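Local atomic coordinates of angiopoietin-related protein 6 (Homo sapiens, PDB entry 6Y43), a protein that belongs to the angiopoietin-like family and probably acts as a secreted growth factor through its calcium-binding, fibrinogen-like globular domain. Residues A[42-47]-A[110-115]; A[67-72]-A[119-124]; A[193-198]-A[205-210]; A[7-10]-A[14-17]; A[127-132]-A[138-143]. One frame throughout, in Å; residues are numbered along the deposited sequence. Where two conformers were deposited one is given.

From the N terminus, interaction 4 comes first: it folds 7-10 back over the helix 12-17 and closes the shortest loop. Interaction 1 then ties the loop between strands 33-40 and 48-54 to strand 108-118. Interaction 2 opens inside that span at helix 65-70 and ends beyond it at 119-124, so the two cross; their centres lie about 24 Å apart on opposite sides of the chain's centre. Interaction 5 packs the next strand, 127-133, against the loop following it, and touches both interaction 1 and interaction 2. Interaction 3 closes last, pairing two loop segments ahead of strand 212-219. Interactions 4, 5 and 3 follow in series, and none nests in another.

Interaction 1 of 5, residues A[42-47]-A[110-115]; sequences QLEGGG and RAHYDG
Both carboxylate oxygens of Glu44 converge on a single ring nitrogen, NE2 of His112, while one of them also takes an arginine. His112 NE2 lies 2.7 Å from Glu44 OE1 and 2.9 Å from Glu44 OE2, and each oxygen offers its syn lone pair. The fork is uneven: the bond to OE2 runs in the imidazole plane and is the straighter (154°), whereas OE1 is tilted out of that plane and its bond is more bent (136°). The anti lone pair of the same OE2 is left for Arg110, whose NH1 donates from 2.9 Å in a salt bridge, with carboxylate and guanidinium planes 25° apart. Glu44 reaches across as an extended chain beyond CG, alongside the Arg110 side chain and antiparallel to it. Leu43 supplies the apolar half. Its CG stands anti to the backbone N, which carries CD1 over the centre of one guanidinium face, 3.5 Å from Arg110 CZ. Thus Leu43 covers the face of the group that Glu44 grips at its edge. The contact joins the loop between strands 33-40 and 48-54 to strand 108-118 in the fibrinogen-like domain, and the carbonyl O of Glu44 is itself held by Arg218. An alanine in place of Glu44 would remove the carboxylate and is likely to leave the Arg110 guanidinium and His112 NE2 without their shared anion. Because His112 ND1 is bonded to the carbonyl O of His133 while NE2 donates to Glu44, the imidazole is probably protonated on both nitrogens, its positive charge balanced by the carboxylate.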
# COMPACT_ATOMS: atom_id res chain seq x y z
N GLN A 42 14.04 -8.62 -4.87
CA GLN A 42 15.13 -8.13 -5.71
C GLN A 42 15.25 -6.61 -5.72
O GLN A 42 16.36 -6.08 -5.60
CB GLN A 42 14.96 -8.62 -7.15
CG GLN A 42 15.26 -10.08 -7.33
CD GLN A 42 16.74 -10.38 -7.13
OE1 GLN A 42 17.61 -9.79 -7.78
NE2 GLN A 42 17.03 -11.30 -6.22
N LEU A 43 14.14 -5.90 -5.83
CA LEU A 43 14.23 -4.44 -5.95
C LEU A 43 14.78 -3.80 -4.68
O LEU A 43 14.33 -4.09 -3.56
CB LEU A 43 12.85 -3.88 -6.29
CG LEU A 43 12.70 -2.37 -6.50
CD1 LEU A 43 11.67 -2.11 -7.59
CD2 LEU A 43 12.29 -1.73 -5.20
N GLU A 44 15.77 -2.92 -4.87
CA GLU A 44 16.40 -2.16 -3.79
C GLU A 44 16.78 -3.04 -2.62
O GLU A 44 16.47 -2.77 -1.46
CB GLU A 44 15.49 -1.01 -3.35
CG GLU A 44 15.54 0.12 -4.32
CD GLU A 44 14.68 1.28 -3.88
OE1 GLU A 44 14.71 1.60 -2.68
OE2 GLU A 44 13.97 1.86 -4.73
N GLY A 45 17.46 -4.12 -2.93
CA GLY A 45 18.00 -5.00 -1.93
C GLY A 45 17.05 -6.06 -1.47
O GLY A 45 17.46 -6.96 -0.72
N GLY A 46 15.79 -6.01 -1.91
CA GLY A 46 14.80 -6.99 -1.49
C GLY A 46 14.36 -6.82 -0.05
O GLY A 46 14.64 -5.82 0.63
N GLY A 47 13.60 -7.82 0.41
CA GLY A 47 13.08 -7.83 1.75
C GLY A 47 11.85 -6.98 1.96
O GLY A 47 11.56 -6.61 3.11
N ARG A 110 9.30 5.56 -8.19
CA ARG A 110 9.33 5.08 -6.82
C ARG A 110 9.30 6.23 -5.83
O ARG A 110 9.93 7.27 -6.06
CB ARG A 110 10.59 4.23 -6.57
CG ARG A 110 10.83 3.21 -7.64
CD ARG A 110 12.05 2.36 -7.30
NE ARG A 110 12.41 1.45 -8.39
CZ ARG A 110 13.54 0.75 -8.43
NH1 ARG A 110 14.40 0.85 -7.43
NH2 ARG A 110 13.79 -0.05 -9.45
N ALA A 111 8.60 6.02 -4.72
CA ALA A 111 8.60 6.94 -3.59
C ALA A 111 9.00 6.16 -2.34
O ALA A 111 8.63 4.98 -2.19
CB ALA A 111 7.24 7.60 -3.39
N HIS A 112 9.81 6.78 -1.49
CA HIS A 112 10.26 6.20 -0.24
C HIS A 112 9.91 7.13 0.92
O HIS A 112 10.05 8.35 0.80
CB HIS A 112 11.78 5.97 -0.21
CG HIS A 112 12.33 5.27 -1.40
ND1 HIS A 112 12.48 5.88 -2.63
CD2 HIS A 112 12.81 4.01 -1.55
CE1 HIS A 112 13.01 5.02 -3.49
NE2 HIS A 112 13.21 3.88 -2.86
N TYR A 113 9.48 6.55 2.04
CA TYR A 113 9.26 7.28 3.29
C TYR A 113 10.01 6.57 4.40
O TYR A 113 9.80 5.38 4.65
CB TYR A 113 7.78 7.40 3.62
CG TYR A 113 7.05 8.12 2.51
CD1 TYR A 113 6.64 7.44 1.38
CD2 TYR A 113 6.84 9.51 2.55
CE1 TYR A 113 6.01 8.10 0.34
CE2 TYR A 113 6.21 10.17 1.50
CZ TYR A 113 5.81 9.47 0.40
OH TYR A 113 5.22 10.12 -0.66
N ASP A 114 10.93 7.29 5.04
CA ASP A 114 11.76 6.75 6.11
C ASP A 114 10.98 6.87 7.41
O ASP A 114 11.17 7.77 8.22
CB ASP A 114 13.09 7.47 6.17
CG ASP A 114 13.99 7.11 5.00
OD1 ASP A 114 13.65 6.21 4.22
OD2 ASP A 114 15.07 7.73 4.87
N GLY A 115 10.06 5.94 7.60
CA GLY A 115 9.15 6.00 8.71
C GLY A 115 7.76 5.79 8.18
O GLY A 115 7.32 6.49 7.26

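Interaction 2 of 5, residues A[67-72]-A[119-124]; sequences HYKAGF and EPESDH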
# COMPACT_ATOMS: atom_id res chain seq x y z
N HIS A 67 -13.59 -5.14 5.54
CA HIS A 67 -12.63 -5.72 4.60
C HIS A 67 -11.33 -4.92 4.58
O HIS A 67 -10.24 -5.50 4.54
CB HIS A 67 -13.25 -5.82 3.21
CG HIS A 67 -14.20 -6.98 3.07
ND1 HIS A 67 -15.53 -6.82 2.76
CD2 HIS A 67 -14.02 -8.31 3.25
CE1 HIS A 67 -16.13 -8.00 2.74
NE2 HIS A 67 -15.23 -8.92 3.04
N TYR A 68 -11.41 -3.59 4.63
CA TYR A 68 -10.19 -2.80 4.73
C TYR A 68 -9.44 -3.10 6.03
O TYR A 68 -8.20 -3.04 6.05
CB TYR A 68 -10.50 -1.29 4.61
CG TYR A 68 -10.40 -0.85 3.17
CD1 TYR A 68 -9.15 -0.67 2.58
CD2 TYR A 68 -11.52 -0.72 2.38
CE1 TYR A 68 -9.02 -0.34 1.24
CE2 TYR A 68 -11.40 -0.38 1.04
CZ TYR A 68 -10.15 -0.21 0.47
OH TYR A 68 -10.00 0.11 -0.85
N LYS A 69 -10.16 -3.40 7.11
CA LYS A 69 -9.48 -3.73 8.36
C LYS A 69 -8.80 -5.10 8.29
O LYS A 69 -7.64 -5.25 8.69
CB LYS A 69 -10.47 -3.69 9.54
CG LYS A 69 -9.85 -4.08 10.87
CD LYS A 69 -10.86 -3.97 12.01
CE LYS A 69 -10.30 -4.60 13.29
NZ LYS A 69 -11.38 -4.79 14.30
N ALA A 70 -9.51 -6.10 7.77
CA ALA A 70 -9.01 -7.46 7.84
C ALA A 70 -8.09 -7.84 6.70
O ALA A 70 -7.30 -8.78 6.86
CB ALA A 70 -10.20 -8.44 7.86
N GLY A 71 -8.17 -7.16 5.57
CA GLY A 71 -7.47 -7.51 4.35
C GLY A 71 -8.41 -8.14 3.35
O GLY A 71 -9.43 -8.74 3.71
N PHE A 72 -8.11 -7.95 2.07
CA PHE A 72 -8.88 -8.59 1.01
C PHE A 72 -7.98 -8.83 -0.19
O PHE A 72 -6.87 -8.31 -0.29
CB PHE A 72 -10.12 -7.77 0.61
CG PHE A 72 -9.83 -6.36 0.18
CD1 PHE A 72 -9.56 -6.04 -1.13
CD2 PHE A 72 -9.90 -5.33 1.10
CE1 PHE A 72 -9.31 -4.74 -1.50
CE2 PHE A 72 -9.66 -4.03 0.74
CZ PHE A 72 -9.37 -3.73 -0.58
N GLU A 119 -1.79 4.30 13.56
CA GLU A 119 -2.43 4.20 14.86
C GLU A 119 -3.36 3.00 14.85
O GLU A 119 -3.72 2.49 13.79
CB GLU A 119 -3.23 5.46 15.17
CG GLU A 119 -2.43 6.73 15.28
CD GLU A 119 -1.57 6.75 16.52
OE1 GLU A 119 -1.96 6.10 17.52
OE2 GLU A 119 -0.50 7.40 16.49
N PRO A 120 -3.85 2.58 16.01
CA PRO A 120 -4.79 1.46 16.07
C PRO A 120 -6.18 1.86 15.58
O PRO A 120 -6.45 3.02 15.25
CB PRO A 120 -4.78 1.06 17.55
CG PRO A 120 -4.30 2.29 18.29
CD PRO A 120 -3.39 3.03 17.34
N GLU A 121 -7.08 0.86 15.53
CA GLU A 121 -8.43 1.11 15.07
C GLU A 121 -9.10 2.21 15.89
O GLU A 121 -9.87 3.02 15.35
CB GLU A 121 -9.28 -0.16 15.14
CG GLU A 121 -10.70 0.07 14.63
CD GLU A 121 -11.55 -1.19 14.58
OE1 GLU A 121 -11.27 -2.12 15.35
OE2 GLU A 121 -12.49 -1.23 13.75
N SER A 122 -8.83 2.24 17.21
CA SER A 122 -9.45 3.21 18.11
C SER A 122 -9.10 4.64 17.72
O SER A 122 -9.81 5.59 18.13
CB SER A 122 -8.99 2.94 19.55
OG SER A 122 -7.57 2.98 19.65
N ASP A 123 -8.02 4.83 16.97
CA ASP A 123 -7.61 6.12 16.45
C ASP A 123 -7.67 6.13 14.93
O ASP A 123 -6.90 6.84 14.27
CB ASP A 123 -6.23 6.49 16.97
CG ASP A 123 -6.19 6.61 18.49
OD1 ASP A 123 -6.14 5.56 19.17
OD2 ASP A 123 -6.26 7.74 18.99
N HIS A 124 -8.56 5.30 14.38
CA HIS A 124 -8.96 5.33 12.97
C HIS A 124 -7.78 5.06 12.03
O HIS A 124 -7.78 5.56 10.90
CB HIS A 124 -9.63 6.66 12.61
CG HIS A 124 -10.86 6.95 13.42
ND1 HIS A 124 -11.52 8.17 13.41
CD2 HIS A 124 -11.57 6.15 14.25
CE1 HIS A 124 -12.57 8.10 14.21
NE2 HIS A 124 -12.63 6.89 14.72
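Charge carries this contact: Lys69 NZ and Glu121 OE1 form a hydrogen-bonded salt bridge of 2.9 Å at the protein surface. The ammonium comes at the oxygen from above the carboxylate plane, 35° out of it, instead of lying in that plane. Both side chains have CG anti to the backbone N (177° in Lys69, -179° in Glu121) and run extended from there; the CA atoms of Lys69 and Glu121 are 8.3 Å apart, and the two chains meet near their ends at about a right angle. The second carboxylate oxygen, Glu121 OE2, accepts a hydrogen bond from Trp65 NE1, one helical turn before Lys69, so the acid spans two residues on the same side of the helix and its rotation is fixed from both oxygens.

Of van der Waals touches there are few, and they come from the lysine methylenes: Lys69 CE lies 3.4 Å from Glu121 OE1, and Lys69 CD is 3.6 Å from Glu121 OE2.

Backbone hydrogen bonds shape the two partners. Gly71 N bonds to His67 O at 2.8 Å as the helix ends, and Gly71 leaves it with positive phi. Across the gap, His124 N bonds to Glu121 O at 2.8 Å, closing the short 3-10 turn that presents the acid.

What results is a surface salt bridge that pins helix 65-70 to the loop joining the antiparallel strands 108-118 and 127-133 in the fibrinogen C-terminal globular fold.

Interaction 3 of 5, residues A[193-198]-A[205-210]; sequences RYQDGV and GGAYSL. With EDO (1,2-ethanediol), chain E.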
# COMPACT_ATOMS: atom_id res chain seq x y z
N ARG A 193 -16.79 11.25 -14.24
CA ARG A 193 -17.03 12.58 -13.75
C ARG A 193 -16.03 12.98 -12.68
O ARG A 193 -15.90 14.17 -12.38
CB ARG A 193 -18.45 12.65 -13.22
CG ARG A 193 -18.93 14.01 -12.93
CD ARG A 193 -20.23 13.87 -12.25
NE ARG A 193 -20.58 15.10 -11.59
CZ ARG A 193 -21.75 15.32 -11.00
NH1 ARG A 193 -22.66 14.35 -11.01
NH2 ARG A 193 -22.00 16.48 -10.42
N TYR A 194 -15.29 12.03 -12.13
CA TYR A 194 -14.38 12.32 -11.04
C TYR A 194 -13.01 11.72 -11.30
O TYR A 194 -12.88 10.70 -11.98
CB TYR A 194 -14.92 11.77 -9.71
CG TYR A 194 -16.30 12.30 -9.35
CD1 TYR A 194 -16.46 13.64 -9.00
CD2 TYR A 194 -17.42 11.49 -9.39
CE1 TYR A 194 -17.69 14.14 -8.68
CE2 TYR A 194 -18.67 12.00 -9.08
CZ TYR A 194 -18.79 13.33 -8.72
OH TYR A 194 -20.01 13.87 -8.40
N GLN A 195 -12.00 12.37 -10.73
CA GLN A 195 -10.66 11.81 -10.67
C GLN A 195 -10.69 10.67 -9.67
O GLN A 195 -10.49 10.88 -8.48
CB GLN A 195 -9.64 12.87 -10.26
CG GLN A 195 -9.60 14.04 -11.21
CD GLN A 195 -8.41 14.96 -10.99
OE1 GLN A 195 -7.85 15.02 -9.90
NE2 GLN A 195 -8.03 15.66 -12.02
N ASP A 196 -10.97 9.46 -10.15
CA ASP A 196 -11.19 8.33 -9.27
C ASP A 196 -10.24 7.19 -9.57
O ASP A 196 -10.35 6.13 -8.96
CB ASP A 196 -12.64 7.84 -9.38
CG ASP A 196 -13.01 7.34 -10.77
OD1 ASP A 196 -12.10 7.04 -11.57
OD2 ASP A 196 -14.22 7.23 -11.04
N GLY A 197 -9.23 7.43 -10.41
CA GLY A 197 -8.32 6.39 -10.82
C GLY A 197 -7.21 6.13 -9.82
O GLY A 197 -7.06 6.81 -8.81
N VAL A 198 -6.39 5.15 -10.15
CA VAL A 198 -5.22 4.80 -9.35
C VAL A 198 -4.12 5.81 -9.67
O VAL A 198 -3.34 5.60 -10.61
CB VAL A 198 -4.76 3.37 -9.64
CG1 VAL A 198 -3.50 3.07 -8.87
CG2 VAL A 198 -5.85 2.34 -9.34
N GLY A 205 -0.28 12.39 -12.79
CA GLY A 205 -1.30 13.33 -12.42
C GLY A 205 -2.60 12.70 -11.97
O GLY A 205 -2.83 11.50 -12.10
N GLY A 206 -3.48 13.57 -11.47
CA GLY A 206 -4.75 13.16 -10.92
C GLY A 206 -5.78 12.70 -11.93
O GLY A 206 -6.79 12.11 -11.52
N ALA A 207 -5.59 12.97 -13.22
CA ALA A 207 -6.54 12.53 -14.23
C ALA A 207 -6.12 11.23 -14.90
O ALA A 207 -6.73 10.83 -15.89
CB ALA A 207 -6.72 13.61 -15.30
N TYR A 208 -5.07 10.59 -14.38
CA TYR A 208 -4.48 9.39 -14.95
C TYR A 208 -4.78 8.20 -14.06
O TYR A 208 -4.97 8.34 -12.86
CB TYR A 208 -2.95 9.55 -15.10
CG TYR A 208 -2.26 8.56 -16.01
CD1 TYR A 208 -2.18 8.78 -17.39
CD2 TYR A 208 -1.66 7.42 -15.50
CE1 TYR A 208 -1.53 7.89 -18.22
CE2 TYR A 208 -1.01 6.51 -16.34
CZ TYR A 208 -0.95 6.76 -17.68
OH TYR A 208 -0.29 5.84 -18.49
N SER A 209 -4.81 7.01 -14.66
CA SER A 209 -4.93 5.76 -13.91
C SER A 209 -3.72 4.89 -14.20
O SER A 209 -3.51 4.47 -15.34
CB SER A 209 -6.21 5.02 -14.29
OG SER A 209 -6.43 3.95 -13.39
N LEU A 210 -2.93 4.61 -13.17
CA LEU A 210 -1.69 3.90 -13.39
C LEU A 210 -1.93 2.42 -13.67
O LEU A 210 -2.89 1.82 -13.19
CB LEU A 210 -0.78 4.07 -12.19
CG LEU A 210 -0.28 5.50 -11.98
CD1 LEU A 210 0.15 5.71 -10.52
CD2 LEU A 210 0.87 5.84 -12.93
C1 EDO E . -3.70 16.60 -7.49
O1 EDO E . -4.39 17.45 -6.57
C2 EDO E . -4.73 15.64 -8.07
O2 EDO E . -5.62 16.37 -8.91
O HOH W 1 -7.25 9.48 -11.87
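Gln195 turns its CG anti to its own carbonyl carbon (chi1 -59°) and then runs extended, which lays the side chain alongside the Gly206 carbonyl, with Gln195 CB 3.2 Å from Gly206 O. Two irregular segments meet here in the fibrinogen-like domain, in the long loop region leading to strand 212-219: an inverse gamma turn centred on Gln195 faces a type I beta turn from Gly205 to Tyr208. With Gln195 placed this way, a CB on Gly206 would run into Gln195 OE1, which is consistent with a glycine there.

Farther along, backbone takes over. Leu210 N donates to Val198 O over 2.8 Å in a nearly straight bond (167°), and Leu210 folds its CB and CG against the same oxygen. Leu210 CB also touches Val198 CG1, a modest apolar contact. Ser209 has OG anti to its backbone N, which brings it close to Gly197 and Val198, and this OG is hydrogen-bonded to the backbone N of His185, whose ring in turn is bonded to Asp196 OD1; one residue thus braces both segments.

A water knits the rest. It donates to Gly206 O and Tyr208 O and weakly accepts from Gly197 N, linking Gly197 to those two carbonyls. At the outer end an ethanediol, probably from the crystallisation liquor, donates through its O2 to Gln195 OE1 at 2.8 Å.

Interaction 4 of 5, residues A[7-10]-A[14-17]; sequences GPWQ and EARQ
At the entrance to the first helix of the domain, Trp9 lays its indole flat over Ala15 of helix 12-17. The methyl does the touching: Ala15 CB sits 3.6 Å from the centroid of the five-membered ring and 10° off its normal, a CH-pi contact over the face, while Ala15 CA meets Trp9 CE3 at 3.6 Å. Gly7 CA comes down on the opposite face, nearer the rim, brought back by the cis peptide bond before Pro8, so the indole is sandwiched.

This N-terminal piece of the fibrinogen-like fold is fastened at the start of the same helix by the disulfide from Cys12 to Cys39, and Trp9 also pairs through its backbone with Glu27 and Arg29 of strand 24-30.

Glu14 supplies the polar contact. With CG anti to the backbone N (chi1 180°) and the rest extended, it reaches past the indole edge, where Glu14 CG lies 3.7 Å from Trp9 CE3. Its OE1 then accepts Gln10 N at 2.7 Å in an almost straight bond met nearly end-on to the C-O. Glu14 N is bonded in turn to the side chain of Asp11.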
# COMPACT_ATOMS: atom_id res chain seq x y z
N GLY A 7 10.41 -20.77 6.86
CA GLY A 7 9.51 -19.89 7.56
C GLY A 7 8.66 -20.68 8.52
O GLY A 7 8.90 -21.87 8.73
N PRO A 8 7.61 -20.06 9.09
CA PRO A 8 7.20 -18.66 8.82
C PRO A 8 8.16 -17.60 9.32
O PRO A 8 8.95 -17.85 10.24
CB PRO A 8 5.86 -18.52 9.57
CG PRO A 8 5.37 -19.95 9.78
CD PRO A 8 6.62 -20.77 9.94
N TRP A 9 8.09 -16.41 8.73
CA TRP A 9 9.09 -15.38 8.96
C TRP A 9 8.49 -14.20 9.70
O TRP A 9 7.28 -13.93 9.62
CB TRP A 9 9.69 -14.89 7.64
CG TRP A 9 10.13 -15.98 6.71
CD1 TRP A 9 9.39 -16.60 5.74
CD2 TRP A 9 11.43 -16.60 6.68
NE1 TRP A 9 10.15 -17.56 5.10
CE2 TRP A 9 11.40 -17.59 5.67
CE3 TRP A 9 12.61 -16.43 7.42
CZ2 TRP A 9 12.52 -18.38 5.36
CZ3 TRP A 9 13.71 -17.24 7.11
CH2 TRP A 9 13.65 -18.19 6.10
N GLN A 10 9.35 -13.44 10.39
CA GLN A 10 8.88 -12.20 10.98
C GLN A 10 8.51 -11.19 9.91
O GLN A 10 7.57 -10.41 10.07
CB GLN A 10 9.95 -11.62 11.91
CG GLN A 10 9.46 -10.39 12.64
CD GLN A 10 10.42 -9.91 13.71
OE1 GLN A 10 11.37 -10.59 14.07
NE2 GLN A 10 10.16 -8.71 14.23
N GLU A 14 13.62 -10.80 6.80
CA GLU A 14 14.23 -11.97 7.44
C GLU A 14 14.39 -13.13 6.45
O GLU A 14 15.44 -13.78 6.40
CB GLU A 14 13.42 -12.39 8.66
CG GLU A 14 14.02 -13.60 9.35
CD GLU A 14 13.25 -14.06 10.55
OE1 GLU A 14 12.01 -14.13 10.48
OE2 GLU A 14 13.91 -14.37 11.56
N ALA A 15 13.37 -13.37 5.62
CA ALA A 15 13.48 -14.39 4.58
C ALA A 15 14.62 -14.07 3.61
O ALA A 15 15.41 -14.95 3.25
CB ALA A 15 12.15 -14.49 3.84
N ARG A 16 14.72 -12.81 3.19
CA ARG A 16 15.77 -12.41 2.27
C ARG A 16 17.15 -12.66 2.86
O ARG A 16 18.03 -13.22 2.20
CB ARG A 16 15.60 -10.93 1.91
CG ARG A 16 16.69 -10.41 1.01
CD ARG A 16 16.62 -11.05 -0.37
NE ARG A 16 17.76 -10.63 -1.18
CZ ARG A 16 18.97 -11.17 -1.10
NH1 ARG A 16 19.20 -12.16 -0.23
NH2 ARG A 16 19.95 -10.72 -1.86
N GLN A 17 17.36 -12.24 4.11
CA GLN A 17 18.66 -12.42 4.74
C GLN A 17 19.00 -13.90 4.92
O GLN A 17 20.18 -14.24 5.08
CB GLN A 17 18.68 -11.74 6.10
CG GLN A 17 18.24 -10.29 6.14
CD GLN A 17 18.12 -9.78 7.57
OE1 GLN A 17 18.52 -10.47 8.51
NE2 GLN A 17 17.55 -8.59 7.75

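Interaction 5 of 5, residues A[127-132]-A[138-143]; sequences LRLGQY and DSLSWH
Tyr132 and Asp138 stack flat: the ring and the carboxylate are 5° from parallel, and Asp138 CB stands 3.5 Å from the Tyr132 centroid, close to the normal, in a CH-pi contact. The tyrosine CG lies anti to its backbone N (166°), which turns the ring toward the loop, while Asp138 OD2 comes 3.4 Å from Tyr132 CB. A glycine in place of Tyr132 would take away the ring and is likely to open a gap beside Asp138, whose CB and carboxylate would lose the flat surface they pack on.

Beside this pair the strand's leucines do the packing. The side chains of Leu129 and Leu140 cross at about a right angle, with Leu129 CD1 3.9 Å from Leu140 CG, and Leu127 CD2 sits 3.5 Å from His143 O.

Outward, Asp138 OD1 is held by Tyr113 OH from strand 108-118, which helps to hold the carboxylate against the ring. His143 N bonds to Leu140 O, closing the 3-10 turn, and the imidazole of His143 is anchored by Trp171 O and His177 N. The side chain of His143 is about 12 Å from the calcium ion. This packs strand 127-133 of the antiparallel sheet against the loop region that carries the calcium site, as in fibrinogen C-terminal domains.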
# COMPACT_ATOMS: atom_id res chain seq x y z
N LEU A 127 -2.53 7.69 9.59
CA LEU A 127 -1.23 7.50 8.95
C LEU A 127 -0.14 8.34 9.60
O LEU A 127 -0.36 9.50 9.97
CB LEU A 127 -1.34 7.88 7.48
CG LEU A 127 -0.12 7.76 6.56
CD1 LEU A 127 0.34 6.30 6.42
CD2 LEU A 127 -0.48 8.37 5.23
N ARG A 128 1.05 7.73 9.77
CA ARG A 128 2.28 8.45 10.14
C ARG A 128 3.35 8.10 9.11
O ARG A 128 3.50 6.94 8.79
CB ARG A 128 2.73 8.05 11.54
CG ARG A 128 2.06 8.75 12.71
CD ARG A 128 0.79 8.00 13.03
NE ARG A 128 0.05 8.57 14.14
CZ ARG A 128 -0.73 9.64 14.06
NH1 ARG A 128 -0.87 10.29 12.90
NH2 ARG A 128 -1.39 10.08 15.14
N LEU A 129 4.10 9.05 8.57
CA LEU A 129 5.07 8.78 7.48
C LEU A 129 6.45 9.16 8.02
O LEU A 129 6.53 9.77 9.12
CB LEU A 129 4.65 9.61 6.29
CG LEU A 129 3.50 9.04 5.49
CD1 LEU A 129 3.17 9.98 4.37
CD2 LEU A 129 3.99 7.65 5.03
N GLY A 130 7.55 8.86 7.33
CA GLY A 130 8.68 9.70 7.63
C GLY A 130 9.21 10.57 6.51
O GLY A 130 8.49 10.89 5.54
N GLN A 131 10.51 10.87 6.53
CA GLN A 131 11.11 11.69 5.48
C GLN A 131 11.01 11.07 4.10
O GLN A 131 11.31 9.90 3.89
CB GLN A 131 12.59 11.96 5.83
CG GLN A 131 13.38 12.80 4.84
CD GLN A 131 14.66 13.30 5.48
OE1 GLN A 131 15.45 12.51 6.02
NE2 GLN A 131 14.87 14.61 5.47
N TYR A 132 10.66 11.91 3.13
CA TYR A 132 10.46 11.48 1.75
C TYR A 132 11.76 11.51 0.91
O TYR A 132 12.58 12.42 1.05
CB TYR A 132 9.40 12.35 1.05
CG TYR A 132 9.40 12.16 -0.45
CD1 TYR A 132 8.69 11.15 -1.04
CD2 TYR A 132 10.18 13.00 -1.28
CE1 TYR A 132 8.73 10.93 -2.39
CE2 TYR A 132 10.21 12.79 -2.65
CZ TYR A 132 9.49 11.76 -3.19
OH TYR A 132 9.50 11.50 -4.54
N ASP A 138 6.42 13.44 -4.10
CA ASP A 138 5.88 13.17 -2.77
C ASP A 138 4.38 13.42 -2.76
O ASP A 138 3.89 14.44 -2.27
CB ASP A 138 6.60 13.99 -1.71
CG ASP A 138 6.16 13.63 -0.29
OD1 ASP A 138 5.31 12.72 -0.12
OD2 ASP A 138 6.67 14.29 0.64
N SER A 139 3.62 12.45 -3.27
CA SER A 139 2.18 12.58 -3.36
C SER A 139 1.45 11.81 -2.26
O SER A 139 0.23 11.66 -2.33
CB SER A 139 1.69 12.14 -4.73
OG SER A 139 2.21 13.00 -5.75
N LEU A 140 2.16 11.37 -1.21
CA LEU A 140 1.52 10.85 -0.01
C LEU A 140 1.66 11.77 1.21
O LEU A 140 0.92 11.59 2.17
CB LEU A 140 2.08 9.47 0.36
CG LEU A 140 1.24 8.57 1.24
CD1 LEU A 140 -0.12 8.18 0.70
CD2 LEU A 140 2.08 7.32 1.57
N SER A 141 2.55 12.75 1.18
CA SER A 141 2.77 13.54 2.39
C SER A 141 1.53 14.32 2.78
O SER A 141 1.30 14.55 3.97
CB SER A 141 3.97 14.47 2.19
OG SER A 141 5.16 13.82 2.62
N TRP A 142 0.71 14.72 1.80
CA TRP A 142 -0.52 15.45 2.14
C TRP A 142 -1.48 14.62 2.97
O TRP A 142 -2.42 15.17 3.56
CB TRP A 142 -1.22 15.89 0.88
CG TRP A 142 -2.07 17.16 1.03
CD1 TRP A 142 -1.73 18.29 1.70
CD2 TRP A 142 -3.35 17.39 0.46
NE1 TRP A 142 -2.74 19.23 1.59
CE2 TRP A 142 -3.74 18.70 0.82
CE3 TRP A 142 -4.22 16.62 -0.32
CZ2 TRP A 142 -4.95 19.23 0.45
CZ3 TRP A 142 -5.44 17.17 -0.70
CH2 TRP A 142 -5.79 18.45 -0.31
N HIS A 143 -1.27 13.31 3.03
CA HIS A 143 -2.15 12.41 3.75
C HIS A 143 -1.62 12.07 5.13
O HIS A 143 -2.29 11.35 5.88
CB HIS A 143 -2.32 11.15 2.92
CG HIS A 143 -2.96 11.43 1.61
ND1 HIS A 143 -4.33 11.55 1.47
CD2 HIS A 143 -2.44 11.73 0.40
CE1 HIS A 143 -4.62 11.83 0.22
NE2 HIS A 143 -3.50 11.94 -0.46
O HOH W 2 6.34 13.12 5.06